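Local atomic coordinates of hypothetical protein (Geobacillus stearothermophilus, PDB entry 1U84), a protein that is of unknown function, a small, all-helical member of the DUF1871 family that folds as a single chain of four helices. Residues Asn10-Leu13 / Leu14-Ile17. Sequence-based numbering, arbitrary orientation.
Sequences NRLL and LEWI
L12 sets its CG over one face of the W16 indole, at the NE1 rim, one turn further along helix 8-20, with CD1 beyond that edge. CG stands 3.7 Å above the ring plane. CD1 of L12 lies 3.6 Å from NE1 of W16. The two side chains meet at a slant. In L12, CG is anti to the backbone N (chi1 -165°), which carries the branch toward the next turn. W16 has its CG beside its own backbone N (chi1 -73°), and the indole folds back toward L12. Its CD1 comes 3.3 Å from the carbonyl O of L12.

CD1 of L12 also meets E15, at 3.6 Å from OE1. One methyl therefore touches both a carboxylate oxygen and the indole N. The charged ends of R11 and E15 are not in contact: NE of R11 is 6.4 Å from OE1 of E15, so any attraction is probably weak.

Four i to i+4 backbone bonds hold these two turns. W16 N to L12 O measures 2.9 Å. On the buried side, CG1 of I17 packs 3.2 Å from O of L13. I17 meets V37 of helix 31-41. L13 sits between that helix, at L38, and helix 68-85, at L78 and L81. L12 and W16 also touch L81. With an alanine at L12, the NE1 rim of the indole would probably lose the CG and CD1 contacts, and the ring may be less firmly fixed.

The helix is thus amphipathic here. L13 and I17 are buried, and R11 and E15 are exposed. The L12–W16 pair is a largely apolar contact on the more open side of the helix. No side-chain hydrogen bond joins the pair, so the contact probably rests on van der Waals packing.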
loop_
_atom_site.group_PDB
_atom_site.type_symbol
_atom_site.label_atom_id
_atom_site.label_comp_id
_atom_site.label_asym_id
_atom_site.label_seq_id
_atom_site.Cartn_x
_atom_site.Cartn_y
_atom_site.Cartn_z
ATOM N N ASN A 10 1.594 10.547 6.472
ATOM C CA ASN A 10 0.518 9.583 6.307
ATOM C C ASN A 10 -0.447 9.940 5.197
ATOM O O ASN A 10 -0.858 9.058 4.452
ATOM C CB ASN A 10 -0.205 9.356 7.639
ATOM C CG ASN A 10 0.678 8.619 8.642
ATOM O OD1 ASN A 10 1.640 7.963 8.250
ATOM N ND2 ASN A 10 0.386 8.775 9.931
ATOM N N ARG A 11 -0.799 11.215 5.078
ATOM C CA ARG A 11 -1.732 11.602 4.004
ATOM C C ARG A 11 -1.124 11.274 2.641
ATOM O O ARG A 11 -1.832 10.793 1.731
ATOM C CB ARG A 11 -2.156 13.083 4.111
ATOM C CG ARG A 11 -3.125 13.345 5.255
ATOM C CD ARG A 11 -3.695 14.786 5.204
ATOM N NE ARG A 11 -2.665 15.821 5.098
ATOM C CZ ARG A 11 -2.108 16.454 6.132
ATOM N NH1 ARG A 11 -2.468 16.161 7.380
ATOM N NH2 ARG A 11 -1.178 17.389 5.916
ATOM N N LEU A 12 0.177 11.532 2.502
ATOM C CA LEU A 12 0.880 11.258 1.241
ATOM C C LEU A 12 0.910 9.758 0.948
ATOM O O LEU A 12 0.600 9.313 -0.170
ATOM C CB LEU A 12 2.297 11.827 1.289
ATOM C CG LEU A 12 3.012 11.936 -0.045
ATOM C CD1 LEU A 12 2.132 12.656 -1.080
ATOM C CD2 LEU A 12 4.298 12.685 0.211
ATOM N N LEU A 13 1.253 8.967 1.962
ATOM C CA LEU A 13 1.196 7.523 1.810
ATOM C C LEU A 13 -0.202 7.047 1.391
ATOM O O LEU A 13 -0.340 6.244 0.477
ATOM C CB LEU A 13 1.602 6.790 3.104
ATOM C CG LEU A 13 3.073 6.939 3.477
ATOM C CD1 LEU A 13 3.242 6.586 4.928
ATOM C CD2 LEU A 13 3.956 6.046 2.594
ATOM N N LEU A 14 -1.225 7.531 2.071
ATOM C CA LEU A 14 -2.598 7.172 1.703
ATOM C C LEU A 14 -2.930 7.564 0.262
ATOM O O LEU A 14 -3.594 6.795 -0.460
ATOM C CB LEU A 14 -3.644 7.741 2.668
ATOM C CG LEU A 14 -3.654 7.124 4.083
ATOM C CD1 LEU A 14 -4.469 7.993 5.033
ATOM C CD2 LEU A 14 -4.132 5.656 4.113
ATOM N N GLU A 15 -2.526 8.759 -0.142
ATOM C CA GLU A 15 -2.707 9.185 -1.546
ATOM C C GLU A 15 -2.063 8.241 -2.538
ATOM O O GLU A 15 -2.700 7.811 -3.512
ATOM C CB GLU A 15 -2.209 10.608 -1.758
ATOM C CG GLU A 15 -3.140 11.665 -1.217
ATOM C CD GLU A 15 -2.499 13.053 -1.264
ATOM O OE1 GLU A 15 -1.421 13.242 -0.641
ATOM O OE2 GLU A 15 -3.080 13.953 -1.918
ATOM N N TRP A 16 -0.810 7.883 -2.279
ATOM C CA TRP A 16 -0.093 6.942 -3.141
ATOM C C TRP A 16 -0.777 5.584 -3.213
ATOM O O TRP A 16 -0.846 4.970 -4.279
ATOM C CB TRP A 16 1.336 6.766 -2.637
ATOM C CG TRP A 16 2.230 7.941 -2.889
ATOM C CD1 TRP A 16 1.860 9.211 -3.247
ATOM C CD2 TRP A 16 3.642 7.976 -2.690
ATOM N NE1 TRP A 16 2.968 10.011 -3.364
ATOM C CE2 TRP A 16 4.076 9.281 -3.001
ATOM C CE3 TRP A 16 4.593 7.018 -2.321
ATOM C CZ2 TRP A 16 5.425 9.653 -2.931
ATOM C CZ3 TRP A 16 5.935 7.400 -2.236
ATOM C CH2 TRP A 16 6.336 8.703 -2.560
ATOM N N ILE A 17 -1.293 5.093 -2.074
ATOM C CA ILE A 17 -1.895 3.775 -2.062
ATOM C C ILE A 17 -3.185 3.820 -2.867
ATOM O O ILE A 17 -3.405 2.959 -3.716
ATOM C CB ILE A 17 -2.147 3.237 -0.640
ATOM C CG1 ILE A 17 -0.830 3.085 0.084
ATOM C CG2 ILE A 17 -2.877 1.897 -0.741
ATOM C CD1 ILE A 17 -0.953 3.203 1.647
#